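Local coordinates for DUF2235 domain-containing protein (Pseudomonas aeruginosa, PDB 4O5P) that probably hydrolyses membrane phospholipids as a type VI secretion effector of the Tle1 family, with an alpha/beta-hydrolase catalytic domain, at residues 249-254 and 325-330; 242-247 and 347-352; 35-40 and 228-233; 151-156 and 265-270; 364-367 and 371-374. All blocks are in the same frame, centred on the assembly; numbering follows the deposited sequence.

Contact 1 (249-254 and 325-330); sequences WLQELT and CSFLKR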
# COMPACT_ATOMS: atom_id res chain seq x y z
N TRP A 249 -14.90 5.16 5.54
CA TRP A 249 -16.08 4.31 5.70
C TRP A 249 -16.58 4.27 7.16
O TRP A 249 -17.78 4.16 7.44
CB TRP A 249 -15.79 2.88 5.19
CG TRP A 249 -15.47 2.83 3.71
CD1 TRP A 249 -15.41 3.90 2.84
CD2 TRP A 249 -15.18 1.66 2.93
NE1 TRP A 249 -15.10 3.45 1.58
CE2 TRP A 249 -14.94 2.09 1.60
CE3 TRP A 249 -15.10 0.30 3.22
CZ2 TRP A 249 -14.63 1.20 0.57
CZ3 TRP A 249 -14.79 -0.59 2.19
CH2 TRP A 249 -14.55 -0.13 0.89
N LEU A 250 -15.65 4.39 8.10
CA LEU A 250 -16.02 4.37 9.50
C LEU A 250 -16.72 5.68 9.83
O LEU A 250 -17.75 5.70 10.53
CB LEU A 250 -14.80 4.14 10.37
CG LEU A 250 -15.04 4.16 11.88
CD1 LEU A 250 -16.06 3.09 12.28
CD2 LEU A 250 -13.72 3.94 12.61
N GLN A 251 -16.17 6.78 9.32
CA GLN A 251 -16.77 8.08 9.56
C GLN A 251 -18.19 8.14 9.01
O GLN A 251 -19.11 8.61 9.68
CB GLN A 251 -15.94 9.20 8.95
CG GLN A 251 -16.45 10.57 9.32
CD GLN A 251 -15.75 11.68 8.58
OE1 GLN A 251 -15.27 11.50 7.45
NE2 GLN A 251 -15.69 12.86 9.20
N GLU A 252 -18.34 7.64 7.78
CA GLU A 252 -19.64 7.53 7.13
C GLU A 252 -20.62 6.70 7.98
O GLU A 252 -21.79 7.07 8.13
CB GLU A 252 -19.46 6.92 5.72
CG GLU A 252 -20.24 5.62 5.50
CD GLU A 252 -19.55 4.63 4.55
OE1 GLU A 252 -19.13 5.05 3.43
OE2 GLU A 252 -19.46 3.42 4.92
N LEU A 253 -20.13 5.59 8.54
CA LEU A 253 -20.99 4.71 9.34
C LEU A 253 -21.42 5.27 10.70
O LEU A 253 -22.48 4.91 11.23
CB LEU A 253 -20.27 3.39 9.59
CG LEU A 253 -20.47 2.32 8.53
CD1 LEU A 253 -19.37 1.28 8.62
CD2 LEU A 253 -21.83 1.67 8.73
N THR A 254 -20.59 6.13 11.27
CA THR A 254 -20.78 6.52 12.66
C THR A 254 -21.20 7.98 12.84
O THR A 254 -21.59 8.39 13.94
CB THR A 254 -19.49 6.26 13.46
OG1 THR A 254 -18.42 7.00 12.87
CG2 THR A 254 -19.16 4.77 13.46
N CYS A 325 -15.59 16.92 19.29
CA CYS A 325 -16.31 17.15 18.04
C CYS A 325 -15.65 16.39 16.88
O CYS A 325 -16.29 16.16 15.85
CB CYS A 325 -16.32 18.65 17.70
SG CYS A 325 -17.04 19.76 18.96
N SER A 326 -14.39 16.01 17.05
CA SER A 326 -13.55 15.54 15.93
C SER A 326 -13.52 14.02 15.77
O SER A 326 -13.52 13.27 16.74
CB SER A 326 -12.12 16.08 16.07
OG SER A 326 -12.10 17.49 16.20
N PHE A 327 -13.49 13.57 14.52
CA PHE A 327 -13.37 12.16 14.21
C PHE A 327 -11.92 11.65 14.20
O PHE A 327 -11.61 10.57 14.72
CB PHE A 327 -14.07 11.86 12.89
CG PHE A 327 -14.05 10.41 12.50
CD1 PHE A 327 -14.79 9.49 13.22
CD2 PHE A 327 -13.28 9.98 11.43
CE1 PHE A 327 -14.76 8.15 12.87
CE2 PHE A 327 -13.24 8.64 11.08
CZ PHE A 327 -13.99 7.72 11.79
N LEU A 328 -11.01 12.45 13.63
CA LEU A 328 -9.60 12.07 13.53
C LEU A 328 -8.73 13.03 14.31
O LEU A 328 -8.71 14.23 14.01
CB LEU A 328 -9.16 12.05 12.05
CG LEU A 328 -7.67 11.85 11.77
CD1 LEU A 328 -7.26 10.46 12.21
CD2 LEU A 328 -7.36 12.06 10.26
N LYS A 329 -8.00 12.53 15.30
CA LYS A 329 -7.21 13.41 16.19
C LYS A 329 -5.78 13.68 15.71
O LYS A 329 -5.18 14.68 16.08
CB LYS A 329 -7.12 12.80 17.59
CG LYS A 329 -8.44 12.42 18.24
CD LYS A 329 -9.43 13.56 18.32
CE LYS A 329 -10.77 13.00 18.84
NZ LYS A 329 -11.81 14.05 19.19
N ARG A 330 -5.24 12.78 14.89
CA ARG A 330 -3.81 12.82 14.55
C ARG A 330 -3.49 11.83 13.43
O ARG A 330 -3.80 10.64 13.52
CB ARG A 330 -2.97 12.47 15.78
CG ARG A 330 -1.45 12.44 15.55
CD ARG A 330 -0.90 13.84 15.25
NE ARG A 330 0.56 13.84 15.17
CZ ARG A 330 1.26 14.82 14.60
NH1 ARG A 330 0.64 15.84 14.04
NH2 ARG A 330 2.59 14.76 14.58
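F327 presses its ring against Q251 and L250 on the last turns of helix 238-254. In this probable alpha/beta-hydrolase fold the helix directly follows central strand 225-236. F327 lies in the loop that leads into strand 331-336, and it supplies more than half of the surface buried here. With CG anti to the backbone N (chi1 -178°), its ring extends out to the helix. Q251 covers one face. Its CB makes a CH-pi contact, 3.7 Å from the F327 ring centroid and displaced toward the rim. The extended Q251 chain continues over the same ring, with CG 3.9 Å from F327 CD2. Its amide plane is only 15° from the ring plane. Q251 NE2 donates to the carbonyl O of D310, which helps to fix the amide. L250 comes in at the edge of the ring instead, with CG 3.7 Å from F327 CZ. T254 approaches obliquely, its OG1 3.8 Å from F327 CE1. That hydroxyl donates to L250 O one turn back, at 2.8 Å. The Y265 ring also meets the F327 ring, with the planes at about 50°. The ring reaches right down to the helix backbone: F327 CZ is 3.4 Å from Q251 N.

Contact 2 (242-247 and 347-352); sequences EARAFA and DSIRRR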
# COMPACT_ATOMS: atom_id res chain seq x y z
N GLU A 242 -5.80 1.08 2.52
CA GLU A 242 -6.89 0.44 3.23
C GLU A 242 -7.22 1.18 4.51
O GLU A 242 -8.38 1.31 4.85
CB GLU A 242 -6.55 -1.01 3.56
CG GLU A 242 -6.59 -1.98 2.37
CD GLU A 242 -5.64 -3.12 2.60
OE1 GLU A 242 -5.51 -3.53 3.77
OE2 GLU A 242 -5.02 -3.61 1.63
N ALA A 243 -6.21 1.64 5.24
CA ALA A 243 -6.47 2.39 6.48
C ALA A 243 -7.23 3.67 6.19
O ALA A 243 -8.13 4.06 6.94
CB ALA A 243 -5.20 2.69 7.20
N ARG A 244 -6.86 4.34 5.12
CA ARG A 244 -7.51 5.60 4.78
C ARG A 244 -8.96 5.40 4.35
O ARG A 244 -9.87 6.12 4.81
CB ARG A 244 -6.67 6.33 3.72
CG ARG A 244 -5.31 6.72 4.30
CD ARG A 244 -4.27 7.14 3.25
NE ARG A 244 -4.57 8.42 2.61
CZ ARG A 244 -3.66 9.11 1.92
NH1 ARG A 244 -2.42 8.65 1.84
NH2 ARG A 244 -3.99 10.26 1.33
N ALA A 245 -9.19 4.40 3.51
CA ALA A 245 -10.56 4.05 3.15
C ALA A 245 -11.34 3.62 4.40
O ALA A 245 -12.48 4.03 4.58
CB ALA A 245 -10.57 2.96 2.08
N PHE A 246 -10.73 2.81 5.25
CA PHE A 246 -11.31 2.41 6.54
C PHE A 246 -11.77 3.62 7.35
O PHE A 246 -12.91 3.68 7.81
CB PHE A 246 -10.28 1.58 7.32
CG PHE A 246 -10.64 1.33 8.76
CD1 PHE A 246 -10.24 2.22 9.76
CD2 PHE A 246 -11.32 0.18 9.13
CE1 PHE A 246 -10.54 1.98 11.09
CE2 PHE A 246 -11.63 -0.08 10.46
CZ PHE A 246 -11.24 0.83 11.45
N ALA A 247 -10.89 4.59 7.53
CA ALA A 247 -11.22 5.81 8.27
C ALA A 247 -12.44 6.51 7.68
O ALA A 247 -13.36 6.89 8.43
CB ALA A 247 -10.02 6.75 8.32
N ASP A 347 0.08 8.09 -2.76
CA ASP A 347 -0.97 9.02 -2.41
C ASP A 347 -0.53 9.87 -1.22
O ASP A 347 -0.47 9.39 -0.09
CB ASP A 347 -2.29 8.30 -2.09
CG ASP A 347 -3.27 8.33 -3.25
OD1 ASP A 347 -3.17 7.44 -4.12
OD2 ASP A 347 -4.13 9.24 -3.31
N SER A 348 -0.24 11.13 -1.49
CA SER A 348 0.02 12.08 -0.42
C SER A 348 -1.27 12.31 0.39
O SER A 348 -2.37 12.05 -0.08
CB SER A 348 0.50 13.40 -1.02
OG SER A 348 0.68 14.40 -0.03
N ILE A 349 -1.14 12.78 1.62
CA ILE A 349 -2.32 13.15 2.40
C ILE A 349 -2.63 14.64 2.25
O ILE A 349 -3.50 15.17 2.95
CB ILE A 349 -2.15 12.85 3.89
CG1 ILE A 349 -0.91 13.55 4.44
CG2 ILE A 349 -2.09 11.34 4.13
CD1 ILE A 349 -0.90 13.63 5.95
N ARG A 350 -1.92 15.29 1.33
CA ARG A 350 -2.22 16.68 0.92
C ARG A 350 -3.50 16.73 0.09
O ARG A 350 -3.79 15.83 -0.71
CB ARG A 350 -1.07 17.30 0.11
CG ARG A 350 -0.95 18.85 0.21
CD ARG A 350 0.26 19.38 -0.54
NE ARG A 350 0.07 19.35 -2.00
CZ ARG A 350 1.07 19.34 -2.87
NH1 ARG A 350 2.32 19.33 -2.43
NH2 ARG A 350 0.84 19.31 -4.17
N ARG A 351 -4.27 17.80 0.27
CA ARG A 351 -5.53 17.96 -0.45
C ARG A 351 -6.05 19.40 -0.30
O ARG A 351 -5.63 20.14 0.59
CB ARG A 351 -6.57 16.97 0.10
CG ARG A 351 -7.39 17.52 1.26
CD ARG A 351 -6.62 17.67 2.57
NE ARG A 351 -7.52 18.14 3.63
CZ ARG A 351 -7.79 19.42 3.86
NH1 ARG A 351 -7.21 20.37 3.12
NH2 ARG A 351 -8.63 19.77 4.84
N ARG A 352 -6.98 19.78 -1.18
CA ARG A 352 -7.60 21.10 -1.08
C ARG A 352 -8.76 21.09 -0.08
O ARG A 352 -9.47 20.08 0.04
CB ARG A 352 -8.10 21.52 -2.46
CG ARG A 352 -7.03 21.44 -3.55
CD ARG A 352 -7.57 21.94 -4.88
NE ARG A 352 -7.91 23.36 -4.78
CZ ARG A 352 -8.77 23.99 -5.58
NH1 ARG A 352 -9.41 23.34 -6.56
NH2 ARG A 352 -9.01 25.29 -5.38
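R244 reaches from helix 238-254 to the backbone of D347 and S348, and it carries the whole contact from the helix side. Its CB points toward segment 347-352. CG stands beside the backbone N, and the chain runs on extended. It then bends at chi3 (69°), which brings the edge of the guanidinium to the two carbonyls. NE donates to the carbonyl O of M306 and also passes I349 CG2. R244 CZ lies 3.5 Å from I349 CG2, so this methyl covers one face of the guanidinium, about 3.3 Å above its plane. The helix follows the probable nucleophile elbow of the alpha/beta-hydrolase fold, and R244 lies near that elbow without touching it. Its two terminal nitrogens each take a different carbonyl. R244 NH1 donates to D347 O at 2.8 Å (N-H...O 154°), with the oxygen tilted a little from the guanidinium plane. R244 NH2 donates to S348 O, also at 2.8 Å but straighter (164°), with the oxygen in that plane. Both nitrogens sit above the planes of the carbonyls they meet. NH1 has a further, weak bond to T282 OG1. R244 does not grip the D347 carboxylate: D347 OD2 stays 4.8 Å from R244 NH2, where the opposite charges would still attract weakly. Just beyond, S348 OG accepts from R350 N at 3.1 Å, forming an ST turn. The same hydroxyl bonds to E372.

Contact 3 (35-40 and 228-233); sequences QSDERV and AMRLYI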
# COMPACT_ATOMS: atom_id res chain seq x y z
N GLN A 35 -6.44 7.03 29.89
CA GLN A 35 -7.46 7.04 30.94
C GLN A 35 -8.29 8.33 30.98
O GLN A 35 -8.92 8.64 31.99
CB GLN A 35 -6.82 6.86 32.32
CG GLN A 35 -5.98 5.62 32.52
CD GLN A 35 -5.25 5.66 33.85
OE1 GLN A 35 -5.21 6.69 34.53
NE2 GLN A 35 -4.68 4.52 34.25
N SER A 36 -8.28 9.10 29.89
CA SER A 36 -8.97 10.39 29.89
C SER A 36 -10.49 10.25 29.97
O SER A 36 -11.16 11.00 30.71
CB SER A 36 -8.56 11.25 28.68
OG SER A 36 -8.93 10.63 27.45
N ASP A 37 -11.04 9.30 29.23
CA ASP A 37 -12.47 8.99 29.28
C ASP A 37 -12.96 8.70 30.71
O ASP A 37 -13.96 9.27 31.16
CB ASP A 37 -12.79 7.81 28.36
CG ASP A 37 -12.89 8.22 26.91
OD1 ASP A 37 -13.58 9.23 26.62
OD2 ASP A 37 -12.28 7.55 26.05
N GLU A 38 -12.24 7.81 31.39
CA GLU A 38 -12.53 7.46 32.78
C GLU A 38 -12.48 8.68 33.68
O GLU A 38 -13.31 8.83 34.56
CB GLU A 38 -11.54 6.41 33.31
CG GLU A 38 -11.64 5.06 32.62
CD GLU A 38 -10.68 4.05 33.21
OE1 GLU A 38 -10.54 4.02 34.46
OE2 GLU A 38 -10.07 3.28 32.44
N ARG A 39 -11.50 9.56 33.46
CA ARG A 39 -11.39 10.79 34.23
C ARG A 39 -12.61 11.67 34.08
O ARG A 39 -13.21 12.09 35.08
CB ARG A 39 -10.18 11.59 33.79
CG ARG A 39 -8.95 11.32 34.58
CD ARG A 39 -7.95 12.43 34.35
NE ARG A 39 -6.62 11.88 34.45
CZ ARG A 39 -5.97 11.35 33.42
NH1 ARG A 39 -6.53 11.33 32.21
NH2 ARG A 39 -4.76 10.85 33.60
N VAL A 40 -12.98 11.97 32.83
CA VAL A 40 -14.18 12.75 32.57
C VAL A 40 -15.39 12.14 33.26
O VAL A 40 -16.15 12.84 33.95
CB VAL A 40 -14.49 12.84 31.07
CG1 VAL A 40 -15.76 13.64 30.85
CG2 VAL A 40 -13.33 13.46 30.33
N ALA A 228 -16.33 4.62 25.71
CA ALA A 228 -16.00 5.08 24.37
C ALA A 228 -15.18 4.06 23.62
O ALA A 228 -14.76 3.04 24.18
CB ALA A 228 -15.23 6.42 24.41
N MSE A 229 -14.95 4.37 22.35
CA MSE A 229 -14.09 3.58 21.51
C MSE A 229 -13.05 4.46 20.87
O MSE A 229 -13.39 5.41 20.17
CB MSE A 229 -14.91 2.86 20.45
CG MSE A 229 -15.67 1.74 21.09
SE MSE A 229 -16.58 0.54 19.96
CE MSE A 229 -15.31 0.36 18.44
N ARG A 230 -11.79 4.12 21.11
CA ARG A 230 -10.66 4.94 20.70
C ARG A 230 -9.75 4.08 19.85
O ARG A 230 -9.31 3.01 20.29
CB ARG A 230 -9.93 5.43 21.94
CG ARG A 230 -10.83 6.13 22.95
CD ARG A 230 -11.43 7.37 22.34
NE ARG A 230 -12.35 8.07 23.24
CZ ARG A 230 -13.21 9.00 22.83
NH1 ARG A 230 -13.26 9.34 21.54
NH2 ARG A 230 -14.01 9.60 23.70
N LEU A 231 -9.47 4.53 18.62
CA LEU A 231 -8.78 3.70 17.63
C LEU A 231 -7.36 4.18 17.32
O LEU A 231 -7.12 5.38 17.22
CB LEU A 231 -9.57 3.64 16.31
CG LEU A 231 -10.97 3.02 16.30
CD1 LEU A 231 -11.39 2.67 14.90
CD2 LEU A 231 -11.02 1.80 17.16
N TYR A 232 -6.44 3.24 17.20
CA TYR A 232 -5.07 3.49 16.79
C TYR A 232 -4.84 2.58 15.60
O TYR A 232 -4.99 1.35 15.70
CB TYR A 232 -4.11 3.19 17.95
CG TYR A 232 -4.64 3.77 19.24
CD1 TYR A 232 -5.57 3.07 20.01
CD2 TYR A 232 -4.27 5.04 19.66
CE1 TYR A 232 -6.10 3.61 21.16
CE2 TYR A 232 -4.80 5.59 20.83
CZ TYR A 232 -5.70 4.86 21.57
OH TYR A 232 -6.23 5.39 22.72
N ILE A 233 -4.54 3.18 14.45
CA ILE A 233 -4.57 2.47 13.16
C ILE A 233 -3.24 2.66 12.44
O ILE A 233 -2.80 3.79 12.27
CB ILE A 233 -5.68 3.04 12.23
CG1 ILE A 233 -7.04 3.15 12.95
CG2 ILE A 233 -5.80 2.21 10.95
CD1 ILE A 233 -7.76 1.85 13.17
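D37 and R230 approach from opposite directions and meet edge to edge. The carboxylate and guanidinium planes are only 10° apart, so the two flat groups are nearly coplanar. R230 grips side-on, using NE and one terminal nitrogen. R230 NE donates to D37 OD2 at 2.9 Å in an almost straight bond (N-H...O 176°). R230 NH2 donates to D37 OD1 at 3.0 Å, and this bond too is nearly straight (166°). Both oxygens accept through their syn lone pairs, the usual geometry of a bidentate salt bridge. The R230 chain bends at chi2, which brings NE round to the carboxylate. D37 OD2 lies 3.7 Å from R230 CG, so the aliphatic part of the chain passes close to that oxygen. A228, two residues earlier on the same side of the strand, adds its methyl: A228 CB is 3.6 Å from D37 OD2. R230 NH1 takes no part in the bridge and bonds to S273 OG on the neighbouring strand 270-280. Two bonds fix the rotation of the carboxylate. D37 lies in the first turn of helix 36-43, where the helix N terminus may further stabilise its charge. D37 also touches A64 of strand 62-71. The bridge thus holds an N-terminal helix to central parallel strand 225-236. That strand leads to the probable nucleophile elbow, as in the alpha/beta-hydrolase fold.

Contact 4 (151-156 and 265-270); sequences VQLVDA and YRFAGL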
# COMPACT_ATOMS: atom_id res chain seq x y z
N VAL A 151 -15.36 -5.11 10.84
CA VAL A 151 -15.91 -6.20 11.64
C VAL A 151 -15.18 -6.38 12.97
O VAL A 151 -15.81 -6.64 14.00
CB VAL A 151 -15.93 -7.54 10.86
CG1 VAL A 151 -16.41 -8.69 11.74
CG2 VAL A 151 -16.81 -7.40 9.62
N GLN A 152 -13.85 -6.22 12.95
CA GLN A 152 -13.06 -6.41 14.17
C GLN A 152 -13.46 -5.49 15.32
O GLN A 152 -13.28 -5.84 16.50
CB GLN A 152 -11.57 -6.26 13.89
CG GLN A 152 -11.05 -7.27 12.90
CD GLN A 152 -11.64 -8.65 13.13
OE1 GLN A 152 -11.32 -9.31 14.12
NE2 GLN A 152 -12.52 -9.07 12.24
N LEU A 153 -14.00 -4.32 14.97
CA LEU A 153 -14.50 -3.36 15.95
C LEU A 153 -15.74 -3.94 16.62
O LEU A 153 -15.94 -3.82 17.85
CB LEU A 153 -14.87 -2.06 15.24
CG LEU A 153 -13.79 -1.23 14.52
CD1 LEU A 153 -14.38 0.12 14.14
CD2 LEU A 153 -12.54 -1.05 15.36
N VAL A 154 -16.59 -4.54 15.79
CA VAL A 154 -17.79 -5.19 16.26
C VAL A 154 -17.36 -6.29 17.24
O VAL A 154 -17.92 -6.40 18.33
CB VAL A 154 -18.63 -5.77 15.10
CG1 VAL A 154 -19.69 -6.73 15.63
CG2 VAL A 154 -19.29 -4.67 14.29
N ASP A 155 -16.35 -7.07 16.84
CA ASP A 155 -15.80 -8.14 17.66
C ASP A 155 -15.30 -7.65 19.02
O ASP A 155 -15.58 -8.26 20.04
CB ASP A 155 -14.66 -8.85 16.93
CG ASP A 155 -14.11 -10.04 17.70
OD1 ASP A 155 -14.82 -11.06 17.80
OD2 ASP A 155 -12.96 -9.98 18.20
N ALA A 156 -14.57 -6.54 19.01
CA ALA A 156 -14.06 -5.95 20.25
C ALA A 156 -15.19 -5.58 21.20
O ALA A 156 -15.12 -5.89 22.40
CB ALA A 156 -13.18 -4.74 19.95
N TYR A 265 -19.73 11.42 16.45
CA TYR A 265 -19.53 10.12 15.87
C TYR A 265 -19.77 9.06 16.94
O TYR A 265 -19.20 9.11 18.04
CB TYR A 265 -18.13 10.04 15.25
CG TYR A 265 -17.89 11.19 14.29
CD1 TYR A 265 -17.39 12.40 14.75
CD2 TYR A 265 -18.20 11.07 12.94
CE1 TYR A 265 -17.19 13.47 13.89
CE2 TYR A 265 -17.99 12.14 12.07
CZ TYR A 265 -17.49 13.33 12.56
OH TYR A 265 -17.28 14.40 11.71
N ARG A 266 -20.67 8.13 16.63
CA ARG A 266 -21.03 7.09 17.57
C ARG A 266 -21.12 5.74 16.90
O ARG A 266 -21.49 5.64 15.73
CB ARG A 266 -22.34 7.44 18.30
CG ARG A 266 -22.11 8.50 19.38
CD ARG A 266 -23.38 9.04 20.00
NE ARG A 266 -23.06 10.17 20.86
CZ ARG A 266 -22.78 10.10 22.16
NH1 ARG A 266 -22.79 8.93 22.79
NH2 ARG A 266 -22.50 11.20 22.84
N PHE A 267 -20.75 4.72 17.66
CA PHE A 267 -20.67 3.34 17.22
C PHE A 267 -21.47 2.57 18.25
O PHE A 267 -21.00 2.33 19.37
CB PHE A 267 -19.21 2.89 17.23
CG PHE A 267 -18.99 1.49 16.73
CD1 PHE A 267 -19.04 0.41 17.59
CD2 PHE A 267 -18.69 1.27 15.38
CE1 PHE A 267 -18.81 -0.88 17.14
CE2 PHE A 267 -18.46 -0.02 14.91
CZ PHE A 267 -18.52 -1.10 15.80
N ALA A 268 -22.70 2.20 17.88
CA ALA A 268 -23.63 1.57 18.81
C ALA A 268 -23.85 2.43 20.07
O ALA A 268 -23.89 1.92 21.20
CB ALA A 268 -23.15 0.17 19.17
N GLY A 269 -23.98 3.74 19.88
CA GLY A 269 -24.25 4.66 20.97
C GLY A 269 -23.00 5.28 21.57
O GLY A 269 -23.05 6.38 22.13
N LEU A 270 -21.88 4.56 21.43
CA LEU A 270 -20.62 4.94 22.06
C LEU A 270 -19.85 5.94 21.21
O LEU A 270 -19.71 5.74 20.00
CB LEU A 270 -19.73 3.70 22.24
CG LEU A 270 -20.10 2.57 23.19
CD1 LEU A 270 -19.12 1.42 23.00
CD2 LEU A 270 -20.08 3.05 24.64
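F267 meets L153 and V154 of helix 139-162 mainly through apolar side-chain contacts. The tip of the ring does the touching. L153 CB is 3.8 Å from F267 CZ, and L153 CD1 is 4.2 Å from F267 CE2. V154 CG2 lies 4.0 Å from F267 CZ. F267 CZ also comes 3.9 Å from V154 N, so the ring reaches the helix backbone. The V154 side chain crosses that of F267 at about a right angle, L153 at a slant. A chi1 of -177° swings the F267 ring out to the helix. The ring is also packed by M229 of strand 225-236 and by L207 of helix 195-219. Within segment 265-270, hydrogen bonds shape the turn that presents the ring. F267 N donates to L270 O at 2.8 Å, and L270 N returns a bond to F267 O at 3.2 Å. R266 NH1 donates to G269 O at 2.6 Å, nearly along the C=O axis. R266 NH2 forms a salt bridge with E264. The turn from F267 to L270 is type I', with A268 and G269 both at positive phi. It is the two-residue loop of the beta hairpin of strands 266-267 and 270-280, which docks on a helix flanking the main sheet.

Contact 5 (364-367 and 371-374); sequences SCYR and VEYA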
# COMPACT_ATOMS: atom_id res chain seq x y z
N SER A 364 -3.60 23.22 -2.52
CA SER A 364 -3.45 21.92 -1.89
C SER A 364 -2.66 22.14 -0.61
O SER A 364 -1.66 22.83 -0.62
CB SER A 364 -2.72 20.96 -2.82
OG SER A 364 -2.73 19.64 -2.30
N CYS A 365 -3.14 21.59 0.50
CA CYS A 365 -2.47 21.74 1.79
C CYS A 365 -2.82 20.57 2.70
O CYS A 365 -3.44 19.60 2.29
CB CYS A 365 -2.90 23.05 2.46
SG CYS A 365 -4.68 23.11 2.85
N TYR A 366 -2.43 20.70 3.96
CA TYR A 366 -2.60 19.61 4.91
C TYR A 366 -3.60 19.99 5.97
O TYR A 366 -3.53 21.07 6.56
CB TYR A 366 -1.25 19.24 5.54
CG TYR A 366 -0.26 18.73 4.53
CD1 TYR A 366 0.52 19.61 3.80
CD2 TYR A 366 -0.13 17.36 4.27
CE1 TYR A 366 1.43 19.15 2.84
CE2 TYR A 366 0.77 16.89 3.33
CZ TYR A 366 1.54 17.78 2.62
OH TYR A 366 2.43 17.30 1.69
N ARG A 367 -4.55 19.10 6.19
CA ARG A 367 -5.53 19.20 7.27
C ARG A 367 -4.90 19.32 8.66
O ARG A 367 -3.88 18.69 8.93
CB ARG A 367 -6.40 17.95 7.20
CG ARG A 367 -7.60 18.03 8.05
CD ARG A 367 -7.39 17.20 9.31
NE ARG A 367 -8.49 16.31 9.49
CZ ARG A 367 -8.86 15.81 10.66
NH1 ARG A 367 -8.20 16.12 11.77
NH2 ARG A 367 -9.89 15.00 10.69
N VAL A 371 0.42 15.36 9.44
CA VAL A 371 1.77 15.77 9.04
C VAL A 371 2.36 14.70 8.13
O VAL A 371 2.04 13.53 8.26
CB VAL A 371 2.64 16.06 10.31
CG1 VAL A 371 2.74 14.84 11.21
CG2 VAL A 371 4.02 16.57 9.94
N GLU A 372 3.18 15.13 7.17
CA GLU A 372 3.76 14.23 6.15
C GLU A 372 5.28 14.44 6.13
O GLU A 372 5.75 15.56 5.94
CB GLU A 372 3.11 14.53 4.78
CG GLU A 372 3.56 13.66 3.58
CD GLU A 372 2.53 13.67 2.45
OE1 GLU A 372 2.52 14.62 1.63
OE2 GLU A 372 1.71 12.74 2.36
N TYR A 373 6.04 13.38 6.38
CA TYR A 373 7.50 13.47 6.44
C TYR A 373 8.15 12.74 5.28
O TYR A 373 7.79 11.60 4.98
CB TYR A 373 8.01 12.87 7.75
CG TYR A 373 7.78 13.73 8.96
CD1 TYR A 373 8.56 14.86 9.20
CD2 TYR A 373 6.78 13.41 9.88
CE1 TYR A 373 8.34 15.65 10.34
CE2 TYR A 373 6.57 14.18 10.99
CZ TYR A 373 7.34 15.30 11.22
OH TYR A 373 7.12 16.06 12.34
N ALA A 374 9.12 13.41 4.64
CA ALA A 374 9.89 12.80 3.56
C ALA A 374 11.05 11.98 4.14
O ALA A 374 11.80 12.49 4.98
CB ALA A 374 10.43 13.86 2.63
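The Y366 ring and the E372 carboxylate stand almost perpendicular, with their planes 86° apart. E372 touches the ring at its edge: OE1 lies near the ring plane, beside the hydroxyl end. The approach is by the CE2 side, with E372 OE1 3.3 Å from Y366 CE2. Y366 OH donates to E372 OE1 at 2.7 Å. The hydroxyl meets this oxygen on its anti side and 32° out of the carboxylate plane, so the syn position is not the one used. E372 CB adds an apolar touch, 3.6 Å from Y366 CE2. The E372 chain leaves the strand with chi1 at -178° and continues extended, which carries the carboxylate up to the phenol. Residues 364-367 belong to the connection between strands 346-353 and 370-375. Strand 370-375 runs parallel to strands 331-336 and 7-10 in the main sheet of this probable alpha/beta hydrolase. In that fold the catalytic histidine usually follows the last strand, and here a likely candidate comes shortly after 370-375. The buried carboxylate is well supplied with donors. Besides S348 OG on OE1, its strongest polar partner, E372 OE2 accepts from H333 ND1 and from I349 N. These bonds fix the rotation of the group and would probably stabilise its charge. Y366 also packs on R350 of strand 346-353, and F8 of strand 7-10 touches both Y366 and E372.

In the fold
From the N terminus, contact 3 opens first and closes when helix 36-43 meets strand 225-236. Contact 4 opens inside that loop, on helix 139-162, and closes beyond it at the 266-270 hairpin, so the two cross. Contacts 2 and 1 both start on helix 238-254. Contact 1 lies within contact 2, and both cross contact 4. Contact 5 is a short local closure later in the chain. Contacts 3 and 4 share packing around M229. Contacts 1 and 4 join where T254 O meets R266 N, and contacts 2 and 5 through S348 and E372. Contacts 1, 3 and 4 tie helices to the main sheet and its loops, and contact 2 ties helix 238-254 to strand 346-353.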